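Local coordinates for putative lipoprotein GNA1162 (Neisseria meningitidis, PDB 4HRV), which is a putative lipoprotein of the DUF799 family that may bind lipid, though its cellular role is not firmly established, at residues I16-P21 against A86-T91; V92-T97 against T107-A112; P20-S25 against N66-H71. The protein carries 3 engineered substitutions. All coordinates share one frame; numbering follows the deposited sequence.

Contact 1: residues I16-P21 against A86-T91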
loop_
_atom_site.group_PDB
_atom_site.type_symbol
_atom_site.label_atom_id
_atom_site.label_comp_id
_atom_site.label_asym_id
_atom_site.label_seq_id
_atom_site.Cartn_x
_atom_site.Cartn_y
_atom_site.Cartn_z
ATOM N N ILE B 16 15.886 8.016 12.672
ATOM C CA ILE B 16 14.813 8.773 12.057
ATOM C C ILE B 16 13.792 9.221 13.082
ATOM O O ILE B 16 13.199 8.393 13.782
ATOM C CB ILE B 16 14.087 7.938 11.011
ATOM C CG1 ILE B 16 15.025 7.603 9.851
ATOM C CG2 ILE B 16 12.845 8.658 10.508
ATOM C CD1 ILE B 16 14.342 6.754 8.774
ATOM N N LEU B 17 13.591 10.534 13.141
ATOM C CA LEU B 17 12.510 11.135 13.909
ATOM C C LEU B 17 11.249 11.215 13.046
ATOM O O LEU B 17 11.227 11.879 12.006
ATOM C CB LEU B 17 12.908 12.546 14.375
ATOM C CG LEU B 17 11.857 13.328 15.167
ATOM C CD1 LEU B 17 11.564 12.625 16.477
ATOM C CD2 LEU B 17 12.300 14.781 15.427
ATOM N N VAL B 18 10.204 10.515 13.465
ATOM C CA VAL B 18 8.907 10.684 12.838
ATOM C C VAL B 18 8.082 11.647 13.665
ATOM O O VAL B 18 7.767 11.385 14.831
ATOM C CB VAL B 18 8.159 9.350 12.658
ATOM C CG1 VAL B 18 6.944 9.564 11.760
ATOM C CG2 VAL B 18 9.111 8.303 12.059
ATOM N N VAL B 19 7.755 12.789 13.071
ATOM C CA VAL B 19 6.957 13.777 13.775
ATOM C C VAL B 19 5.481 13.461 13.552
ATOM O O VAL B 19 5.131 12.781 12.591
ATOM C CB VAL B 19 7.261 15.220 13.321
ATOM C CG1 VAL B 19 8.709 15.615 13.680
ATOM C CG2 VAL B 19 6.977 15.384 11.854
ATOM N N PRO B 20 4.616 13.929 14.461
ATOM C CA PRO B 20 3.173 13.739 14.298
ATOM C C PRO B 20 2.744 14.148 12.901
ATOM O O PRO B 20 3.054 15.255 12.461
ATOM C CB PRO B 20 2.580 14.688 15.336
ATOM C CG PRO B 20 3.593 14.724 16.417
ATOM C CD PRO B 20 4.948 14.581 15.738
ATOM N N PRO B 21 2.042 13.256 12.190
ATOM C CA PRO B 21 1.667 13.583 10.815
ATOM C C PRO B 21 0.668 14.728 10.724
ATOM O O PRO B 21 -0.163 14.904 11.612
ATOM C CB PRO B 21 1.051 12.269 10.300
ATOM C CG PRO B 21 1.715 11.202 11.138
ATOM C CD PRO B 21 1.794 11.838 12.508
ATOM N N ALA B 86 17.722 12.181 10.646
ATOM C CA ALA B 86 16.741 12.610 9.660
ATOM C C ALA B 86 15.363 12.764 10.265
ATOM O O ALA B 86 15.086 12.239 11.342
ATOM C CB ALA B 86 16.711 11.633 8.488
ATOM N N VAL B 87 14.499 13.495 9.571
ATOM C CA VAL B 87 13.137 13.688 10.034
ATOM C C VAL B 87 12.203 13.215 8.958
ATOM O O VAL B 87 12.383 13.526 7.776
ATOM C CB VAL B 87 12.823 15.180 10.321
ATOM C CG1 VAL B 87 11.446 15.328 10.958
ATOM C CG2 VAL B 87 13.897 15.778 11.211
ATOM N N LEU B 88 11.199 12.456 9.373
ATOM C CA LEU B 88 10.190 11.969 8.450
ATOM C C LEU B 88 8.900 12.746 8.624
ATOM O O LEU B 88 8.325 12.781 9.713
ATOM C CB LEU B 88 9.966 10.467 8.663
ATOM C CG LEU B 88 8.893 9.817 7.783
ATOM C CD1 LEU B 88 9.338 9.783 6.322
ATOM C CD2 LEU B 88 8.599 8.415 8.294
ATOM N N TYR B 89 8.478 13.411 7.553
ATOM C CA TYR B 89 7.244 14.188 7.566
ATOM C C TYR B 89 6.157 13.461 6.769
ATOM O O TYR B 89 6.322 13.197 5.575
ATOM C CB TYR B 89 7.456 15.561 6.936
ATOM C CG TYR B 89 8.448 16.442 7.671
ATOM C CD1 TYR B 89 9.739 16.627 7.190
ATOM C CD2 TYR B 89 8.085 17.099 8.854
ATOM C CE1 TYR B 89 10.652 17.452 7.875
ATOM C CE2 TYR B 89 8.996 17.909 9.538
ATOM C CZ TYR B 89 10.263 18.089 9.038
ATOM O OH TYR B 89 11.164 18.880 9.722
ATOM N N ILE B 90 5.042 13.172 7.420
ATOM C CA ILE B 90 3.910 12.548 6.726
ATOM C C ILE B 90 2.721 13.493 6.717
ATOM O O ILE B 90 2.428 14.124 7.724
ATOM C CB ILE B 90 3.497 11.262 7.424
ATOM C CG1 ILE B 90 4.681 10.284 7.455
ATOM C CG2 ILE B 90 2.267 10.646 6.741
ATOM C CD1 ILE B 90 4.467 9.123 8.386
ATOM N N THR B 91 2.048 13.583 5.576
ATOM C CA THR B 91 0.816 14.346 5.443
ATOM C C THR B 91 -0.299 13.481 4.834
ATOM O O THR B 91 -0.130 12.893 3.765
ATOM C CB THR B 91 1.029 15.594 4.566
ATOM O OG1 THR B 91 2.018 16.426 5.168
ATOM C CG2 THR B 91 -0.267 16.388 4.406
HETATM O O HOH W 1 5.429 12.612 10.030
#

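Contact 2: residues V92-T97 against T107-A112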
loop_
_atom_site.group_PDB
_atom_site.type_symbol
_atom_site.label_atom_id
_atom_site.label_comp_id
_atom_site.label_asym_id
_atom_site.label_seq_id
_atom_site.Cartn_x
_atom_site.Cartn_y
_atom_site.Cartn_z
ATOM N N VAL B 92 -1.418 13.388 5.543
ATOM C CA VAL B 92 -2.613 12.746 5.011
ATOM C C VAL B 92 -3.407 13.785 4.226
ATOM O O VAL B 92 -3.858 14.791 4.790
ATOM C CB VAL B 92 -3.494 12.170 6.132
ATOM C CG1 VAL B 92 -4.857 11.694 5.562
ATOM C CG2 VAL B 92 -2.776 11.031 6.829
ATOM N N THR B 93 -3.560 13.550 2.926
ATOM C CA THR B 93 -4.204 14.513 2.040
ATOM C C THR B 93 -5.644 14.122 1.736
ATOM O O THR B 93 -6.458 14.960 1.339
ATOM C CB THR B 93 -3.423 14.647 0.723
ATOM O OG1 THR B 93 -3.384 13.376 0.053
ATOM C CG2 THR B 93 -2.009 15.104 1.008
ATOM N N GLU B 94 -5.961 12.846 1.920
ATOM C CA GLU B 94 -7.336 12.397 1.763
ATOM C C GLU B 94 -7.717 11.335 2.796
ATOM O O GLU B 94 -6.922 10.471 3.139
ATOM C CB GLU B 94 -7.568 11.877 0.341
ATOM C CG GLU B 94 -9.023 11.663 0.014
ATOM C CD GLU B 94 -9.273 11.540 -1.477
ATOM O OE1 GLU B 94 -10.362 11.960 -1.934
ATOM O OE2 GLU B 94 -8.379 11.026 -2.187
ATOM N N TYR B 95 -8.944 11.401 3.290
ATOM C CA TYR B 95 -9.425 10.400 4.226
ATOM C C TYR B 95 -10.933 10.464 4.314
ATOM O O TYR B 95 -11.493 11.462 4.767
ATOM C CB TYR B 95 -8.830 10.628 5.610
ATOM C CG TYR B 95 -9.158 9.552 6.625
ATOM C CD1 TYR B 95 -10.395 9.525 7.274
ATOM C CD2 TYR B 95 -8.229 8.574 6.950
ATOM C CE1 TYR B 95 -10.693 8.546 8.213
ATOM C CE2 TYR B 95 -8.515 7.597 7.887
ATOM C CZ TYR B 95 -9.746 7.581 8.510
ATOM O OH TYR B 95 -10.017 6.603 9.436
ATOM N N GLY B 96 -11.600 9.401 3.891
ATOM C CA GLY B 96 -13.042 9.391 3.990
ATOM C C GLY B 96 -13.694 8.372 3.093
ATOM O O GLY B 96 -13.035 7.501 2.517
ATOM N N THR B 97 -15.010 8.488 2.979
ATOM C CA THR B 97 -15.786 7.540 2.205
ATOM C C THR B 97 -16.801 8.280 1.347
ATOM O O THR B 97 -17.550 9.120 1.844
ATOM C CB THR B 97 -16.528 6.550 3.124
ATOM O OG1 THR B 97 -15.624 6.041 4.113
ATOM C CG2 THR B 97 -17.098 5.395 2.320
ATOM N N THR B 107 -11.266 5.958 0.781
ATOM C CA THR B 107 -10.016 6.354 0.170
ATOM C C THR B 107 -9.140 6.990 1.239
ATOM O O THR B 107 -9.612 7.822 2.007
ATOM C CB THR B 107 -10.259 7.393 -0.943
ATOM O OG1 THR B 107 -11.017 6.803 -2.008
ATOM C CG2 THR B 107 -8.938 7.910 -1.488
ATOM N N VAL B 108 -7.878 6.580 1.296
ATOM C CA VAL B 108 -6.878 7.268 2.103
ATOM C C VAL B 108 -5.665 7.544 1.223
ATOM O O VAL B 108 -5.195 6.657 0.517
ATOM C CB VAL B 108 -6.428 6.439 3.322
ATOM C CG1 VAL B 108 -5.417 7.246 4.169
ATOM C CG2 VAL B 108 -7.614 6.084 4.171
ATOM N N SER B 109 -5.173 8.778 1.255
ATOM C CA SER B 109 -3.993 9.144 0.496
ATOM C C SER B 109 -3.080 9.934 1.425
ATOM O O SER B 109 -3.550 10.740 2.234
ATOM C CB SER B 109 -4.355 10.004 -0.712
ATOM O OG SER B 109 -5.367 9.407 -1.499
ATOM N N ALA B 110 -1.785 9.680 1.314
ATOM C CA ALA B 110 -0.793 10.349 2.138
ATOM C C ALA B 110 0.474 10.531 1.322
ATOM O O ALA B 110 0.722 9.808 0.356
ATOM C CB ALA B 110 -0.507 9.547 3.395
ATOM N N LYS B 111 1.267 11.516 1.708
ATOM C CA LYS B 111 2.518 11.776 1.050
ATOM C C LYS B 111 3.548 11.975 2.152
ATOM O O LYS B 111 3.200 12.308 3.282
ATOM C CB LYS B 111 2.399 13.007 0.157
ATOM C CG LYS B 111 2.029 14.286 0.894
ATOM C CD LYS B 111 1.775 15.415 -0.096
ATOM C CE LYS B 111 1.386 16.705 0.608
ATOM N NZ LYS B 111 1.096 17.795 -0.366
ATOM N N ALA B 112 4.809 11.710 1.850
ATOM C CA ALA B 112 5.832 11.809 2.877
ATOM C C ALA B 112 7.155 12.213 2.276
ATOM O O ALA B 112 7.389 12.021 1.083
ATOM C CB ALA B 112 5.969 10.501 3.631
#

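Contact 3: residues P20-S25 against N66-H71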
loop_
_atom_site.group_PDB
_atom_site.type_symbol
_atom_site.label_atom_id
_atom_site.label_comp_id
_atom_site.label_asym_id
_atom_site.label_seq_id
_atom_site.Cartn_x
_atom_site.Cartn_y
_atom_site.Cartn_z
ATOM N N PRO B 20 4.616 13.929 14.461
ATOM C CA PRO B 20 3.173 13.739 14.298
ATOM C C PRO B 20 2.744 14.148 12.901
ATOM O O PRO B 20 3.054 15.255 12.461
ATOM C CB PRO B 20 2.580 14.688 15.336
ATOM C CG PRO B 20 3.593 14.724 16.417
ATOM C CD PRO B 20 4.948 14.581 15.738
ATOM N N PRO B 21 2.042 13.256 12.190
ATOM C CA PRO B 21 1.667 13.583 10.815
ATOM C C PRO B 21 0.668 14.728 10.724
ATOM O O PRO B 21 -0.163 14.904 11.612
ATOM C CB PRO B 21 1.051 12.269 10.300
ATOM C CG PRO B 21 1.715 11.202 11.138
ATOM C CD PRO B 21 1.794 11.838 12.508
ATOM N N LEU B 22 0.776 15.510 9.657
ATOM C CA LEU B 22 -0.154 16.590 9.383
ATOM C C LEU B 22 -1.434 16.001 8.820
ATOM O O LEU B 22 -1.401 15.087 7.988
ATOM C CB LEU B 22 0.427 17.532 8.337
ATOM C CG LEU B 22 0.948 18.906 8.725
ATOM C CD1 LEU B 22 1.088 19.728 7.452
ATOM C CD2 LEU B 22 0.020 19.587 9.742
ATOM N N ASN B 23 -2.567 16.524 9.258
ATOM C CA ASN B 23 -3.844 16.075 8.725
ATOM C C ASN B 23 -4.418 17.162 7.833
ATOM O O ASN B 23 -4.810 18.221 8.317
ATOM C CB ASN B 23 -4.812 15.752 9.867
ATOM C CG ASN B 23 -6.075 15.033 9.393
ATOM O OD1 ASN B 23 -6.306 14.856 8.193
ATOM N ND2 ASN B 23 -6.901 14.623 10.346
ATOM N N GLU B 24 -4.446 16.911 6.530
ATOM C CA GLU B 24 -5.028 17.862 5.595
ATOM C C GLU B 24 -6.319 17.329 4.998
ATOM O O GLU B 24 -6.670 17.650 3.864
ATOM C CB GLU B 24 -4.030 18.228 4.501
ATOM C CG GLU B 24 -2.742 18.776 5.058
ATOM C CD GLU B 24 -1.975 19.632 4.072
ATOM O OE1 GLU B 24 -2.148 19.433 2.851
ATOM O OE2 GLU B 24 -1.196 20.507 4.527
ATOM N N SER B 25 -7.020 16.506 5.774
ATOM C CA SER B 25 -8.332 16.006 5.380
ATOM C C SER B 25 -9.404 16.538 6.327
ATOM O O SER B 25 -9.107 16.919 7.454
ATOM C CB SER B 25 -8.354 14.481 5.417
ATOM O OG SER B 25 -8.553 14.020 6.740
ATOM N N ASN B 66 0.471 20.611 18.493
ATOM C CA ASN B 66 -0.160 20.753 17.192
ATOM C C ASN B 66 0.785 20.351 16.070
ATOM O O ASN B 66 1.927 20.808 16.005
ATOM C CB ASN B 66 -0.625 22.198 16.998
ATOM C CG ASN B 66 -1.323 22.409 15.676
ATOM O OD1 ASN B 66 -2.515 22.173 15.556
ATOM N ND2 ASN B 66 -0.580 22.855 14.676
ATOM N N ALA B 67 0.312 19.488 15.183
ATOM C CA ALA B 67 1.176 18.962 14.140
ATOM C C ALA B 67 1.672 20.053 13.193
ATOM O O ALA B 67 2.805 20.008 12.742
ATOM C CB ALA B 67 0.467 17.863 13.369
ATOM N N ALA B 68 0.828 21.036 12.893
ATOM C CA ALA B 68 1.234 22.099 11.980
ATOM C C ALA B 68 2.373 22.916 12.585
ATOM O O ALA B 68 3.263 23.368 11.879
ATOM C CB ALA B 68 0.059 22.997 11.633
ATOM N N ASP B 69 2.339 23.122 13.891
ATOM C CA ASP B 69 3.437 23.823 14.543
ATOM C C ASP B 69 4.710 22.995 14.344
ATOM O O ASP B 69 5.768 23.522 13.992
ATOM C CB ASP B 69 3.178 24.003 16.042
ATOM C CG ASP B 69 2.148 25.083 16.342
ATOM O OD1 ASP B 69 2.057 26.063 15.571
ATOM O OD2 ASP B 69 1.430 24.940 17.354
ATOM N N ILE B 70 4.599 21.690 14.568
ATOM C CA ILE B 70 5.786 20.826 14.557
ATOM C C ILE B 70 6.442 20.757 13.177
ATOM O O ILE B 70 7.662 20.921 13.054
ATOM C CB ILE B 70 5.483 19.439 15.147
ATOM C CG1 ILE B 70 5.153 19.590 16.638
ATOM C CG2 ILE B 70 6.671 18.490 14.954
ATOM C CD1 ILE B 70 4.484 18.398 17.266
ATOM N N HIS B 71 5.630 20.563 12.146
ATOM C CA HIS B 71 6.119 20.504 10.774
ATOM C C HIS B 71 6.747 21.809 10.311
ATOM O O HIS B 71 7.404 21.848 9.269
ATOM C CB HIS B 71 4.991 20.135 9.819
ATOM C CG HIS B 71 4.612 18.693 9.859
ATOM N ND1 HIS B 71 4.603 17.900 8.732
ATOM C CD2 HIS B 71 4.221 17.897 10.882
ATOM C CE1 HIS B 71 4.214 16.680 9.054
ATOM N NE2 HIS B 71 3.981 16.648 10.355
#

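Contact 1: residues I16-P21 against A86-T91
V18 and L88 run alongside each other, heading off the same face of two neighbouring parallel strands, V18 CG2 resting 3.8 Å from L88 CD2. L88 also meets I16, whose CG2 sits 3.9 Å from L88 CB; the two chains slant across one another, and I16, V18, A86 and L88 share one face of the sheet. On the other face, with L17 and V87, the aromatic ring of Y89 folds back over its own strand. With CG anti to the carbonyl carbon, chi1 -63°, the ring lies back along the strand so that V87 CG1 sits over one of its faces, offset toward the rim. V19 reaches the same cluster with both methyls: CG1 approaches V87 CG1 at 3.9 Å, while CG2 comes within 3.6 Å of Y89 CD2 at an oblique angle to the ring. Farther along, P21 packs its CB alongside I90 CB.

The backbone holds this register through L17, whose N donates to A86 O at 2.9 Å and whose O accepts from L88 N at 2.7 Å, nearly straight at 173°. After V18 the strands part. V19 N makes a weak bond to L88 O, and a water bridges the two chains, donating to V19 O and L88 O and accepting from I90 N.

The contact lies in the centre of a mixed sheet, between strands 48-49 and 104-116. Helix 75-82 packs on Y89, V87 and L17, helix 34-37 on V18, P21 and I90, and M144 of the second subunit reaches L88.

Contact 2: residues V92-T97 against T107-A112
T93 and E94 both turn their backbone N toward S109 O, the mark of a classic beta bulge in this antiparallel hairpin. T93 N donates at 2.9 Å and E94 N at 3.2 Å, both from the same face of the S109 carbonyl plane. One oxygen thus takes two amides, and the pairing shifts by one residue between V92-A110 and E94-S109. S109 N donates back to E94 O. Beyond the bulge G96 and T107 form a regular hydrogen-bonded pair, in which T107 N meets G96 O at 2.9 Å and G96 N donates to T107 O. The backbone angles of G96 would press a CB against the preceding carbonyl oxygen, a conformation suited to glycine.

Among the polar side chains, T93 OG1 is held by its chi1 of 61° between backbone N and carbonyl carbon, where it adds a weak third bond to S109 O. S109 OG has its main partner in S129 OG on the next strand.

Side-chain packing comes in three places. Y95 and V108 run alongside each other, with Y95 CD2 3.8 Å from V108 CG2, which stands oblique to the ring; V92 and A110 continue that face. On the face of S109, the extended E94 chain slants across T107, a close oxygen-to-methyl approach that leaves OE2 3.2 Å from T107 CG2. At the bulge the T93 side chain crosses that of K111 at about a right angle, T93 CG2 3.8 Å from K111 CE.

Strand 122-133 flanks 104-116, strand 15-23 runs beside the start of 92-97, and I153, V149 and S156 of the second subunit pack on V108, A110 and Y95.

Contact 3: residues P20-S25 against N66-H71
H71 and L22 meet where the short helix 67-72 packs against strand 15-23, close to the bulge or short loop that interrupts the strand, a helix-on-sheet contact in this alpha/beta fold. L22 lays its CG over the centre of the imidazole as a CH-pi contact, 3.8 Å from the centroid and only 9° off the ring normal. The L22 and H71 side chains run antiparallel past one another. The unusual chi1 of L22, -106°, lies well away from a staggered value; with CD1 anti to CA, the other branch, CD2, turns to the start of the helix, 3.6 Å from A68 N and near the CB atoms of A67 and A68.

P20 presents its ring across I70 at about a right angle, CG lying 3.9 Å from I70 CD1. A67 CB lies against both carbonyl oxygens, 3.5 Å from P21 O and 3.8 Å from P20 O. Farther along, N23 OD1 accepts from both S25 N and S25 OG, closing an Asx turn.

V19 and F59 of the same chain border I70, and the ring of Y89 meets that of H71. H71 turns its ring to the strand, and NE2 donates to P20 O at 2.7 Å, the oxygen 4° out of the imidazole plane.

How the contacts relate
Contacts 1 and 2 follow one another along strand 86-99, their centres 16 Å apart: it pairs with strand 15-23 in contact 1 and with 104-116 in contact 2, and T91 O probably accepts from K111 N (2.8 Å) where they join. Contact 3 shares P20 and P21 with contact 1, centres 10 Å apart; past the bridging water, I90 O meets L22 N at 2.9 Å in a probable hydrogen bond, so pairing resumes. The pairing continues into contact 2, V92 O lying 2.8 Å from E24 N, again a probable hydrogen bond. Y89 of contact 1 and H71 of contact 3 bring the helix to the sheet, whereas contacts 1 and 2 also meet the second subunit.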